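Local coordinates for protein NAD nucleotidase (Haemophilus influenzae, PDB 3ZTV) that degrades NAD to adenosine and nicotinamide riboside, acting as a zinc-dependent pyrophosphatase and 5'-nucleotidase of the periplasm, at residues A[158-163]-A[201-206]; A[221-226]-A[260-265]; A[178-183]-A[210-215]; A[123-128]-A[138-143]; A[129-134]-A[173-178]. All blocks are in the same frame, centred on the assembly; numbering follows the deposited sequence.

Interaction 1: A[158-163]-A[201-206]; sequences LDTVNK and LSHAGS
H203 and L158 meet through their backbones: H203 N donates to L158 O at 2.8 Å, while L158 N donates to L201 O at 3.0 Å, a parallel pairing of neighbouring strands. On one face, L158 CD2 rests 3.8 Å from S202 OG. On the other, D159 and H203 lie side by side and point the same way, the carboxylate turned 86° from the imidazole, with D159 OD1 3.7 Å from H203 CB. T160 follows, its CB 3.3 Å from H203 O and its CG2 at the edge of the imidazole. OG1 of T160 lies anti to the backbone N (chi1 -172°), where two waters link it to A204 O, each by one good bond and one weak one. Behind this shell, S202 OG accepts from A204 N at 3.0 Å, an ST turn that bends the chain just after H203, and N209 also bonds that hydroxyl. Serine suits, its OG able to turn back onto the chain. H203, probably a zinc ligand, sits beside a bound zinc ion and next to D20. The parallel pairing loosens past L158 and S202, and polar groups take over: D159 OD1 accepts weakly from T160 N.

Interaction 2: A[221-226]-A[260-265]; sequences VIVTGD and FVMEGW. With ZN (zinc ion), chain B.
F260 O takes the amide of I222 at 2.7 Å, an almost straight bond (166° at the hydrogen), and begins a parallel strand pairing. V261 comes next on the other face of the sheet, with CG1 3.6 Å from T224 OG1; that hydroxyl is bonded to N209. M262 uses both its N and its O on strand 221-224: N donates to I222 O at 3.2 Å and O receives T224 N at 2.9 Å. Its chain, folded at chi2 (-71°), brings CE 3.9 Å from both V221 CG1 and V223 CG2, a groove that suits an unbranched thioether. E263 is extended and crosses T224 at about a right angle, CD 3.8 Å from T224 CG2. Its buried carboxylate is taken up by S227 and the amides of H228 and Y229, which holds the loop just beyond D226. Strand 221-224 leads to D226, whose OD1 binds zinc at 2.1 Å, alongside N102, D70 and a water; zinc on OD1 and K163 on OD2 limit its rotation.

Interaction 3: A[178-183]-A[210-215]; sequences DEIATA and IEIAQK
I180 and I212 are the nearest residues, CA to CA 5.9 Å, where helix segments 179-183 and 210-215 pass with their axes 10.1 Å apart, crossing at -46°. D178 N-caps the first helix, OD2 accepting from A181 N at 2.9 Å; D178 O is gripped from opposite faces of its plane by T182 N and OG1. The two isoleucines slide past each other in opposite directions, with I180 CG1 3.9 Å from I212 CG1. Small A183 admits I212 CG2 to 4.2 Å from its CB. The I180 side chain crosses that of E211 at about a right angle, CD1 3.4 Å from E211 CD. K215 NZ meets E211 OE2 at 2.8 Å on its anti lone pair and K208 pairs with OE1, salt bridges that probably neutralise a carboxylate against which an isoleucine methyl packs. Both helices connect parallel strands of one sheet and pack on the same strand, L158 touching E179, T182 and I212. A181 meets Y177 and T182 meets I185 of the second subunit.

Interaction 4: A[123-128]-A[138-143]; sequences VLSANV and NKWKPY
W140 NE1 donates to V128 O at 2.9 Å, with the oxygen only 2° out of the indole plane, so the ring is fixed edge-on to the backbone at the start of strand 128-130. Alongside it, S125 N binds K141 O at 2.9 Å and K141 N binds V123 O at 3.2 Å, a single bridge that joins the loop to the weak strand at V123 and L124. A water carries the link on, bridging V123 N and K139 O. W140 CG lies between the backbone N and the carbonyl carbon (chi1 60°), and the ring lies along segment 123-128, where W140 CZ2 is 3.9 Å from V128 CG1 and W140 CB 3.7 Å from V123 CG1. A126 and P142, both compact, approach CB to CB at 3.7 Å. Segment 138-143 also borders the second subunit, where Y143 O receives Q192 NE2 of that chain. It is thus tied to an edge strand by one bridge, its indole N-H satisfied and its carbons packed on valines.

Interaction 5: A[129-134]-A[173-178]; sequences IPDKSS and DVKFYD
D131 and K175 cross at about a right angle above a two-stranded antiparallel sheet, formed by strands 128-130 and 174-176. K175 NZ meets D131 OD2 at 2.7 Å on its syn lone pair, a salt bridge reached because the lysine chain bends at chi2 and again at chi4 (-71°), folding back over the partner strand instead of running straight outward. Beneath it, I129 and K175 form the hydrogen-bonded pair: I129 N donates to K175 O at 2.8 Å and K175 N to I129 O at 3.0 Å. D131 N continues the ladder to D173 O at 2.8 Å in a nearly linear bond. P130, which has no N-H to offer, fits the non-hydrogen-bonded position against V174. On the same face as K175, I129 sets its CD1 4.0 Å from Y177 CE2, the two side chains crossing at about a right angle. The sheet borders the second subunit, where I129 packs on N188 and K175 on P254 of that chain. Beyond the pairing, a type I turn from D131 to S134 brings a small serine back onto D173, and S134 OG, which L136 N also binds, donates to D173 OD1 at 2.8 Å from above the carboxylate plane, 62° out of it.

Interactions 1 and 2 are buried and belong to one sheet, whose neighbouring strands 198-203 and 221-224 carry D226 and, probably, H203 to the zinc; K163 of the first pairs with D226 of the second. Interaction 3 lies on one face of that sheet, uniting two of its connecting helices by mostly apolar contact, with a salt-bridged glutamate beside the isoleucines. Interactions 3, 4 and 5 all border the second subunit; the centres of 4 and 5 are about 10 Å apart, and they share strand 128-130. Interaction 4 is largely buried and relies on a single backbone bridge and an indole N-H, whereas interaction 5 is more open and adds a salt bridge. N127 ties the groups together, reaching D159 and Y177.

Interaction 1: A[158-163]-A[201-206]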
# COMPACT_ATOMS: atom_id res chain seq x y z
N LEU A 158 -2.12 -2.75 -15.81
CA LEU A 158 -1.68 -1.95 -14.66
C LEU A 158 -1.36 -0.52 -15.09
O LEU A 158 -0.76 -0.30 -16.15
CB LEU A 158 -0.43 -2.58 -14.02
CG LEU A 158 -0.15 -2.29 -12.54
CD1 LEU A 158 -1.13 -3.01 -11.63
CD2 LEU A 158 1.29 -2.69 -12.18
N ASP A 159 -1.70 0.45 -14.24
CA ASP A 159 -1.41 1.87 -14.50
C ASP A 159 -0.50 2.46 -13.44
O ASP A 159 -0.42 1.97 -12.31
CB ASP A 159 -2.72 2.66 -14.53
CG ASP A 159 -2.68 3.89 -15.44
OD1 ASP A 159 -1.60 4.34 -15.90
OD2 ASP A 159 -3.79 4.44 -15.70
N THR A 160 0.20 3.52 -13.82
CA THR A 160 0.92 4.34 -12.86
C THR A 160 -0.09 5.09 -11.97
O THR A 160 -1.11 5.59 -12.45
CB THR A 160 1.88 5.29 -13.59
OG1 THR A 160 2.71 5.95 -12.62
CG2 THR A 160 1.15 6.32 -14.49
N VAL A 161 0.18 5.13 -10.67
CA VAL A 161 -0.78 5.66 -9.69
C VAL A 161 -0.60 7.16 -9.41
O VAL A 161 -1.44 7.97 -9.81
CB VAL A 161 -0.79 4.84 -8.38
CG1 VAL A 161 -1.68 5.51 -7.35
CG2 VAL A 161 -1.26 3.41 -8.66
N ASN A 162 0.47 7.53 -8.71
CA ASN A 162 0.66 8.92 -8.29
C ASN A 162 0.62 9.90 -9.47
O ASN A 162 -0.01 10.95 -9.40
CB ASN A 162 1.97 9.09 -7.51
CG ASN A 162 1.96 8.38 -6.17
OD1 ASN A 162 0.90 8.08 -5.61
ND2 ASN A 162 3.14 8.14 -5.63
N LYS A 163 1.30 9.55 -10.55
CA LYS A 163 1.35 10.42 -11.72
C LYS A 163 -0.05 10.69 -12.29
O LYS A 163 -0.37 11.82 -12.70
CB LYS A 163 2.27 9.82 -12.79
CG LYS A 163 2.40 10.69 -14.03
CD LYS A 163 3.38 10.09 -15.03
CE LYS A 163 4.82 10.16 -14.54
NZ LYS A 163 5.78 9.81 -15.63
N LEU A 201 0.89 -6.12 -18.53
CA LEU A 201 0.85 -5.01 -19.49
C LEU A 201 0.70 -3.74 -18.65
O LEU A 201 -0.39 -3.43 -18.16
CB LEU A 201 -0.34 -5.20 -20.44
CG LEU A 201 -0.50 -4.17 -21.56
CD1 LEU A 201 0.75 -4.07 -22.44
CD2 LEU A 201 -1.72 -4.48 -22.40
N SER A 202 1.82 -3.06 -18.42
CA SER A 202 1.92 -2.06 -17.36
C SER A 202 2.43 -0.70 -17.79
O SER A 202 3.56 -0.55 -18.25
CB SER A 202 2.82 -2.58 -16.23
OG SER A 202 3.09 -1.53 -15.31
N HIS A 203 1.56 0.30 -17.60
CA HIS A 203 1.92 1.71 -17.76
C HIS A 203 2.56 2.31 -16.51
O HIS A 203 2.53 3.54 -16.31
CB HIS A 203 0.72 2.59 -18.17
CG HIS A 203 1.11 3.75 -19.03
ND1 HIS A 203 1.39 5.03 -18.56
CD2 HIS A 203 1.34 3.79 -20.36
CE1 HIS A 203 1.74 5.80 -19.58
NE2 HIS A 203 1.71 5.07 -20.68
N ALA A 204 3.15 1.47 -15.66
CA ALA A 204 3.78 1.98 -14.44
C ALA A 204 5.11 2.69 -14.68
O ALA A 204 5.62 3.35 -13.78
CB ALA A 204 3.98 0.87 -13.40
N GLY A 205 5.65 2.56 -15.90
CA GLY A 205 6.97 3.09 -16.22
C GLY A 205 8.09 2.08 -15.99
O GLY A 205 7.96 1.15 -15.17
N SER A 206 9.21 2.26 -16.68
CA SER A 206 10.33 1.33 -16.56
C SER A 206 10.82 1.16 -15.12
O SER A 206 11.07 0.04 -14.68
CB SER A 206 11.48 1.74 -17.48
OG SER A 206 11.19 1.42 -18.83
O HOH W 1 4.71 3.80 -11.08
O HOH W 2 5.01 6.71 -13.72

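Interaction 2: A[221-226]-A[260-265]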
# COMPACT_ATOMS: atom_id res chain seq x y z
N VAL A 221 6.67 -11.74 -18.03
CA VAL A 221 7.02 -10.66 -18.97
C VAL A 221 6.27 -9.40 -18.58
O VAL A 221 5.05 -9.46 -18.31
CB VAL A 221 6.69 -11.03 -20.45
CG1 VAL A 221 7.15 -9.94 -21.42
CG2 VAL A 221 7.35 -12.36 -20.83
N ILE A 222 6.97 -8.27 -18.53
CA ILE A 222 6.33 -6.99 -18.24
C ILE A 222 6.51 -6.04 -19.43
O ILE A 222 7.59 -5.48 -19.66
CB ILE A 222 6.86 -6.34 -16.95
CG1 ILE A 222 6.84 -7.35 -15.78
CG2 ILE A 222 6.07 -5.08 -16.63
CD1 ILE A 222 7.44 -6.83 -14.49
N VAL A 223 5.42 -5.84 -20.17
CA VAL A 223 5.38 -5.01 -21.36
C VAL A 223 5.05 -3.60 -20.89
O VAL A 223 4.01 -3.39 -20.26
CB VAL A 223 4.29 -5.53 -22.34
CG1 VAL A 223 4.24 -4.69 -23.62
CG2 VAL A 223 4.51 -7.02 -22.66
N THR A 224 5.96 -2.67 -21.16
CA THR A 224 6.01 -1.38 -20.47
C THR A 224 5.53 -0.18 -21.28
O THR A 224 5.78 -0.08 -22.50
CB THR A 224 7.46 -1.12 -20.02
OG1 THR A 224 7.86 -2.14 -19.10
CG2 THR A 224 7.64 0.23 -19.36
N GLY A 225 4.88 0.74 -20.57
CA GLY A 225 4.67 2.10 -21.05
C GLY A 225 4.96 3.12 -19.98
O GLY A 225 5.20 2.77 -18.82
N ASP A 226 4.93 4.39 -20.40
CA ASP A 226 5.05 5.61 -19.58
C ASP A 226 6.38 6.32 -19.62
O ASP A 226 6.41 7.56 -19.59
CB ASP A 226 4.59 5.47 -18.12
CG ASP A 226 4.44 6.82 -17.42
OD1 ASP A 226 3.60 7.64 -17.83
OD2 ASP A 226 5.18 7.10 -16.45
N PHE A 260 11.25 -10.80 -17.82
CA PHE A 260 11.70 -9.94 -18.92
C PHE A 260 10.87 -8.65 -18.94
O PHE A 260 9.67 -8.69 -18.72
CB PHE A 260 11.61 -10.69 -20.24
CG PHE A 260 12.48 -11.91 -20.26
CD1 PHE A 260 13.83 -11.79 -20.56
CD2 PHE A 260 11.99 -13.15 -19.92
CE1 PHE A 260 14.67 -12.90 -20.54
CE2 PHE A 260 12.82 -14.28 -19.90
CZ PHE A 260 14.16 -14.15 -20.22
N VAL A 261 11.54 -7.53 -19.17
CA VAL A 261 10.90 -6.21 -19.16
C VAL A 261 11.32 -5.45 -20.42
O VAL A 261 12.50 -5.40 -20.76
CB VAL A 261 11.37 -5.39 -17.93
CG1 VAL A 261 10.76 -3.99 -17.93
CG2 VAL A 261 11.07 -6.14 -16.63
N MET A 262 10.37 -4.84 -21.12
CA MET A 262 10.73 -4.06 -22.30
C MET A 262 9.69 -3.00 -22.64
O MET A 262 8.50 -3.20 -22.40
CB MET A 262 11.01 -4.95 -23.51
CG MET A 262 9.80 -5.58 -24.16
SD MET A 262 9.01 -6.89 -23.19
CE MET A 262 7.94 -7.57 -24.46
N GLU A 263 10.16 -1.89 -23.22
CA GLU A 263 9.32 -0.80 -23.72
C GLU A 263 9.63 -0.62 -25.21
O GLU A 263 10.63 -1.15 -25.73
CB GLU A 263 9.61 0.48 -22.94
CG GLU A 263 8.60 1.60 -23.13
CD GLU A 263 8.73 2.70 -22.09
OE1 GLU A 263 9.82 2.88 -21.51
OE2 GLU A 263 7.74 3.40 -21.85
N GLY A 264 8.77 0.15 -25.90
CA GLY A 264 8.89 0.39 -27.33
C GLY A 264 8.99 1.86 -27.70
O GLY A 264 8.31 2.35 -28.61
N TRP A 265 9.87 2.58 -27.00
CA TRP A 265 10.10 4.00 -27.29
C TRP A 265 8.78 4.77 -27.12
O TRP A 265 8.13 4.63 -26.08
CB TRP A 265 10.74 4.18 -28.67
CG TRP A 265 11.61 5.42 -28.81
CD1 TRP A 265 11.92 6.32 -27.84
CD2 TRP A 265 12.29 5.85 -30.00
NE1 TRP A 265 12.74 7.30 -28.35
CE2 TRP A 265 12.99 7.03 -29.67
CE3 TRP A 265 12.39 5.35 -31.30
CZ2 TRP A 265 13.76 7.73 -30.61
CZ3 TRP A 265 13.15 6.04 -32.22
CH2 TRP A 265 13.82 7.23 -31.88
ZN ZN B . 2.33 7.82 -19.56
O HOH W 3 3.78 8.89 -20.44

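Interaction 3: A[178-183]-A[210-215]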
# COMPACT_ATOMS: atom_id res chain seq x y z
N ASP A 178 -1.96 0.44 -5.20
CA ASP A 178 -0.52 0.30 -5.35
C ASP A 178 -0.12 -0.67 -6.44
O ASP A 178 -0.65 -1.78 -6.53
CB ASP A 178 0.09 -0.14 -4.02
CG ASP A 178 1.59 -0.24 -4.08
OD1 ASP A 178 2.25 0.82 -4.17
OD2 ASP A 178 2.11 -1.37 -4.04
N GLU A 179 0.83 -0.25 -7.27
CA GLU A 179 1.30 -1.05 -8.40
C GLU A 179 1.89 -2.40 -7.97
O GLU A 179 1.51 -3.44 -8.51
CB GLU A 179 2.35 -0.29 -9.23
CG GLU A 179 1.88 1.04 -9.86
CD GLU A 179 2.18 2.28 -9.01
OE1 GLU A 179 2.29 2.15 -7.76
OE2 GLU A 179 2.30 3.39 -9.60
N ILE A 180 2.85 -2.39 -7.04
CA ILE A 180 3.49 -3.62 -6.58
C ILE A 180 2.48 -4.56 -5.91
O ILE A 180 2.42 -5.75 -6.25
CB ILE A 180 4.67 -3.33 -5.63
CG1 ILE A 180 5.81 -2.67 -6.42
CG2 ILE A 180 5.14 -4.59 -4.91
CD1 ILE A 180 6.94 -2.13 -5.58
N ALA A 181 1.69 -4.05 -4.97
CA ALA A 181 0.73 -4.92 -4.30
C ALA A 181 -0.27 -5.52 -5.28
O ALA A 181 -0.58 -6.70 -5.24
CB ALA A 181 -0.00 -4.18 -3.19
N THR A 182 -0.79 -4.70 -6.18
CA THR A 182 -1.76 -5.21 -7.14
C THR A 182 -1.16 -6.31 -8.01
O THR A 182 -1.78 -7.34 -8.25
CB THR A 182 -2.38 -4.10 -8.02
OG1 THR A 182 -3.05 -3.14 -7.18
CG2 THR A 182 -3.35 -4.69 -9.04
N ALA A 183 0.04 -6.06 -8.53
CA ALA A 183 0.72 -7.06 -9.35
C ALA A 183 0.87 -8.39 -8.62
O ALA A 183 0.56 -9.44 -9.16
CB ALA A 183 2.07 -6.54 -9.85
N ILE A 210 10.68 -2.45 -13.38
CA ILE A 210 11.92 -3.11 -12.97
C ILE A 210 11.86 -3.50 -11.49
O ILE A 210 12.30 -4.60 -11.11
CB ILE A 210 13.13 -2.20 -13.29
CG1 ILE A 210 13.33 -2.15 -14.81
CG2 ILE A 210 14.39 -2.71 -12.60
CD1 ILE A 210 14.24 -1.03 -15.29
N GLU A 211 11.30 -2.63 -10.65
CA GLU A 211 11.08 -2.98 -9.26
C GLU A 211 10.14 -4.18 -9.11
O GLU A 211 10.41 -5.10 -8.32
CB GLU A 211 10.53 -1.77 -8.49
CG GLU A 211 10.51 -1.92 -6.98
CD GLU A 211 9.92 -0.72 -6.27
OE1 GLU A 211 9.31 0.15 -6.93
OE2 GLU A 211 10.06 -0.65 -5.03
N ILE A 212 9.04 -4.18 -9.85
CA ILE A 212 8.12 -5.31 -9.82
C ILE A 212 8.82 -6.61 -10.21
O ILE A 212 8.65 -7.65 -9.54
CB ILE A 212 6.89 -5.04 -10.73
CG1 ILE A 212 6.02 -3.92 -10.14
CG2 ILE A 212 6.07 -6.30 -10.94
CD1 ILE A 212 4.90 -3.43 -11.06
N ALA A 213 9.63 -6.56 -11.27
CA ALA A 213 10.35 -7.75 -11.72
C ALA A 213 11.21 -8.35 -10.61
O ALA A 213 11.32 -9.57 -10.50
CB ALA A 213 11.21 -7.42 -12.93
N GLN A 214 11.78 -7.49 -9.77
CA GLN A 214 12.71 -7.95 -8.73
C GLN A 214 12.05 -8.26 -7.40
O GLN A 214 12.64 -8.94 -6.56
CB GLN A 214 13.82 -6.93 -8.54
CG GLN A 214 14.71 -6.78 -9.76
CD GLN A 214 15.71 -5.66 -9.61
OE1 GLN A 214 15.39 -4.49 -9.80
NE2 GLN A 214 16.94 -6.01 -9.25
N LYS A 215 10.82 -7.77 -7.21
CA LYS A 215 10.15 -7.88 -5.91
C LYS A 215 8.90 -8.73 -5.91
O LYS A 215 8.37 -9.06 -4.85
CB LYS A 215 9.81 -6.48 -5.37
CG LYS A 215 11.02 -5.66 -5.00
CD LYS A 215 10.64 -4.35 -4.32
CE LYS A 215 11.88 -3.59 -3.87
NZ LYS A 215 11.54 -2.27 -3.27

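Interaction 4: A[123-128]-A[138-143]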
# COMPACT_ATOMS: atom_id res chain seq x y z
N VAL A 123 -9.92 -3.69 -23.09
CA VAL A 123 -9.13 -2.84 -22.20
C VAL A 123 -8.91 -3.55 -20.86
O VAL A 123 -9.84 -4.14 -20.28
CB VAL A 123 -9.83 -1.48 -21.96
CG1 VAL A 123 -8.95 -0.58 -21.12
CG2 VAL A 123 -10.18 -0.81 -23.29
N LEU A 124 -7.67 -3.50 -20.35
CA LEU A 124 -7.32 -4.08 -19.06
C LEU A 124 -6.72 -3.04 -18.11
O LEU A 124 -5.88 -2.23 -18.52
CB LEU A 124 -6.29 -5.19 -19.24
CG LEU A 124 -6.61 -6.31 -20.23
CD1 LEU A 124 -5.39 -7.23 -20.39
CD2 LEU A 124 -7.82 -7.09 -19.77
N SER A 125 -7.11 -3.10 -16.84
CA SER A 125 -6.45 -2.32 -15.79
C SER A 125 -6.88 -2.85 -14.43
O SER A 125 -8.06 -2.73 -14.04
CB SER A 125 -6.77 -0.82 -15.90
OG SER A 125 -5.98 -0.10 -14.99
N ALA A 126 -5.95 -3.47 -13.72
CA ALA A 126 -6.26 -4.15 -12.46
C ALA A 126 -6.20 -3.24 -11.23
O ALA A 126 -6.80 -3.57 -10.21
CB ALA A 126 -5.35 -5.35 -12.26
N ASN A 127 -5.49 -2.12 -11.30
CA ASN A 127 -5.32 -1.25 -10.14
C ASN A 127 -6.06 0.09 -10.28
O ASN A 127 -5.85 1.01 -9.48
CB ASN A 127 -3.83 -1.03 -9.79
CG ASN A 127 -3.09 -0.22 -10.84
OD1 ASN A 127 -3.37 -0.31 -12.03
ND2 ASN A 127 -2.12 0.57 -10.39
N VAL A 128 -6.91 0.19 -11.31
CA VAL A 128 -7.74 1.37 -11.53
C VAL A 128 -9.17 0.85 -11.59
O VAL A 128 -9.54 0.14 -12.53
CB VAL A 128 -7.36 2.09 -12.83
CG1 VAL A 128 -8.17 3.37 -12.98
CG2 VAL A 128 -5.85 2.39 -12.85
N ASN A 138 -17.54 -0.84 -15.42
CA ASN A 138 -17.64 -1.95 -16.37
C ASN A 138 -17.12 -1.65 -17.79
O ASN A 138 -17.59 -2.25 -18.76
CB ASN A 138 -19.08 -2.48 -16.46
CG ASN A 138 -19.49 -3.29 -15.24
OD1 ASN A 138 -20.67 -3.36 -14.91
ND2 ASN A 138 -18.52 -3.91 -14.58
N LYS A 139 -16.17 -0.73 -17.91
CA LYS A 139 -15.62 -0.41 -19.23
C LYS A 139 -14.30 -1.14 -19.50
O LYS A 139 -13.79 -1.12 -20.62
CB LYS A 139 -15.43 1.10 -19.38
CG LYS A 139 -16.73 1.90 -19.38
CD LYS A 139 -17.67 1.49 -20.51
CE LYS A 139 -18.92 2.37 -20.55
NZ LYS A 139 -19.88 1.89 -21.58
N TRP A 140 -13.74 -1.78 -18.47
CA TRP A 140 -12.55 -2.61 -18.63
C TRP A 140 -12.53 -3.67 -17.55
O TRP A 140 -13.34 -3.63 -16.61
CB TRP A 140 -11.29 -1.76 -18.57
CG TRP A 140 -11.06 -1.00 -17.29
CD1 TRP A 140 -10.54 -1.47 -16.10
CD2 TRP A 140 -11.31 0.40 -17.10
NE1 TRP A 140 -10.45 -0.44 -15.19
CE2 TRP A 140 -10.94 0.71 -15.77
CE3 TRP A 140 -11.83 1.42 -17.91
CZ2 TRP A 140 -11.03 2.00 -15.26
CZ3 TRP A 140 -11.94 2.69 -17.39
CH2 TRP A 140 -11.55 2.98 -16.09
N LYS A 141 -11.61 -4.63 -17.69
CA LYS A 141 -11.45 -5.74 -16.75
C LYS A 141 -10.04 -5.71 -16.17
O LYS A 141 -9.13 -5.14 -16.78
CB LYS A 141 -11.71 -7.07 -17.45
CG LYS A 141 -13.16 -7.23 -17.89
CD LYS A 141 -13.44 -8.61 -18.45
CE LYS A 141 -12.96 -8.73 -19.88
NZ LYS A 141 -13.25 -10.08 -20.47
N PRO A 142 -9.84 -6.34 -15.00
CA PRO A 142 -8.48 -6.35 -14.43
C PRO A 142 -7.51 -7.29 -15.16
O PRO A 142 -6.30 -7.02 -15.18
CB PRO A 142 -8.71 -6.83 -12.98
CG PRO A 142 -10.00 -7.62 -13.06
CD PRO A 142 -10.84 -6.87 -14.05
N TYR A 143 -8.01 -8.36 -15.76
CA TYR A 143 -7.16 -9.33 -16.45
C TYR A 143 -7.99 -10.08 -17.48
O TYR A 143 -9.21 -9.96 -17.52
CB TYR A 143 -6.52 -10.33 -15.47
CG TYR A 143 -7.49 -11.35 -14.91
CD1 TYR A 143 -8.37 -11.03 -13.86
CD2 TYR A 143 -7.56 -12.64 -15.44
CE1 TYR A 143 -9.26 -11.96 -13.35
CE2 TYR A 143 -8.47 -13.57 -14.94
CZ TYR A 143 -9.31 -13.23 -13.89
OH TYR A 143 -10.21 -14.14 -13.38
O HOH W 4 -12.89 -3.08 -22.61

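Interaction 5: A[129-134]-A[173-178]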
# COMPACT_ATOMS: atom_id res chain seq x y z
N ILE A 129 -9.97 1.16 -10.57
CA ILE A 129 -11.25 0.47 -10.38
C ILE A 129 -12.39 1.47 -10.14
O ILE A 129 -12.45 2.11 -9.09
CB ILE A 129 -11.18 -0.56 -9.20
CG1 ILE A 129 -9.97 -1.49 -9.35
CG2 ILE A 129 -12.45 -1.39 -9.15
CD1 ILE A 129 -9.82 -2.50 -8.19
N PRO A 130 -13.30 1.62 -11.12
CA PRO A 130 -14.39 2.58 -10.92
C PRO A 130 -15.51 2.04 -10.03
O PRO A 130 -15.87 0.86 -10.11
CB PRO A 130 -14.91 2.81 -12.34
CG PRO A 130 -13.77 2.45 -13.24
CD PRO A 130 -13.15 1.26 -12.53
N ASP A 131 -16.06 2.93 -9.20
CA ASP A 131 -17.25 2.61 -8.41
C ASP A 131 -18.45 2.45 -9.33
O ASP A 131 -18.44 2.91 -10.49
CB ASP A 131 -17.52 3.71 -7.37
CG ASP A 131 -16.47 3.76 -6.28
OD1 ASP A 131 -15.84 2.74 -5.98
OD2 ASP A 131 -16.31 4.84 -5.67
N LYS A 132 -19.49 1.82 -8.81
CA LYS A 132 -20.71 1.53 -9.53
C LYS A 132 -21.32 2.72 -10.26
O LYS A 132 -21.76 2.59 -11.40
CB LYS A 132 -21.73 0.94 -8.56
CG LYS A 132 -23.10 0.66 -9.16
CD LYS A 132 -24.05 0.13 -8.10
CE LYS A 132 -25.37 -0.31 -8.70
NZ LYS A 132 -26.16 -1.10 -7.70
N SER A 133 -21.33 3.89 -9.62
CA SER A 133 -22.00 5.05 -10.21
C SER A 133 -21.13 5.76 -11.25
O SER A 133 -21.61 6.64 -11.96
CB SER A 133 -22.48 6.02 -9.12
OG SER A 133 -23.71 5.60 -8.55
N SER A 134 -19.86 5.39 -11.34
CA SER A 134 -18.96 6.01 -12.30
C SER A 134 -19.42 5.77 -13.73
O SER A 134 -19.93 4.70 -14.07
CB SER A 134 -17.55 5.44 -12.13
OG SER A 134 -16.64 6.07 -13.03
N ASP A 173 -14.69 8.99 -8.37
CA ASP A 173 -15.31 7.67 -8.31
C ASP A 173 -14.44 6.58 -8.93
O ASP A 173 -14.88 5.44 -9.08
CB ASP A 173 -16.72 7.66 -8.92
CG ASP A 173 -16.74 8.13 -10.37
OD1 ASP A 173 -15.76 7.90 -11.11
OD2 ASP A 173 -17.77 8.72 -10.78
N VAL A 174 -13.21 6.94 -9.29
CA VAL A 174 -12.22 5.97 -9.76
C VAL A 174 -11.16 5.78 -8.68
O VAL A 174 -10.50 6.73 -8.28
CB VAL A 174 -11.54 6.44 -11.05
CG1 VAL A 174 -10.52 5.40 -11.52
CG2 VAL A 174 -12.59 6.69 -12.12
N LYS A 175 -11.01 4.55 -8.20
CA LYS A 175 -10.07 4.24 -7.12
C LYS A 175 -8.79 3.60 -7.66
O LYS A 175 -8.84 2.74 -8.55
CB LYS A 175 -10.74 3.34 -6.08
CG LYS A 175 -11.54 4.09 -4.98
CD LYS A 175 -12.58 5.04 -5.54
CE LYS A 175 -13.42 5.66 -4.42
NZ LYS A 175 -14.37 4.69 -3.77
N PHE A 176 -7.66 4.03 -7.12
CA PHE A 176 -6.35 3.53 -7.54
C PHE A 176 -5.68 2.73 -6.43
O PHE A 176 -5.80 3.07 -5.25
CB PHE A 176 -5.43 4.71 -7.90
CG PHE A 176 -5.81 5.42 -9.17
CD1 PHE A 176 -6.89 6.30 -9.21
CD2 PHE A 176 -5.08 5.22 -10.34
CE1 PHE A 176 -7.22 6.96 -10.39
CE2 PHE A 176 -5.42 5.87 -11.52
CZ PHE A 176 -6.49 6.74 -11.54
N TYR A 177 -4.95 1.68 -6.81
CA TYR A 177 -4.26 0.80 -5.87
C TYR A 177 -2.78 0.64 -6.23
O TYR A 177 -2.39 0.69 -7.41
CB TYR A 177 -5.00 -0.54 -5.78
CG TYR A 177 -6.37 -0.32 -5.19
CD1 TYR A 177 -6.56 -0.29 -3.81
CD2 TYR A 177 -7.47 -0.05 -6.00
CE1 TYR A 177 -7.81 -0.04 -3.26
CE2 TYR A 177 -8.72 0.20 -5.46
CZ TYR A 177 -8.88 0.21 -4.09
OH TYR A 177 -10.13 0.48 -3.55
N ASP A 178 -1.96 0.44 -5.20
CA ASP A 178 -0.52 0.30 -5.35
C ASP A 178 -0.12 -0.67 -6.44
O ASP A 178 -0.65 -1.78 -6.53
CB ASP A 178 0.09 -0.14 -4.02
CG ASP A 178 1.59 -0.24 -4.08
OD1 ASP A 178 2.25 0.82 -4.17
OD2 ASP A 178 2.11 -1.37 -4.04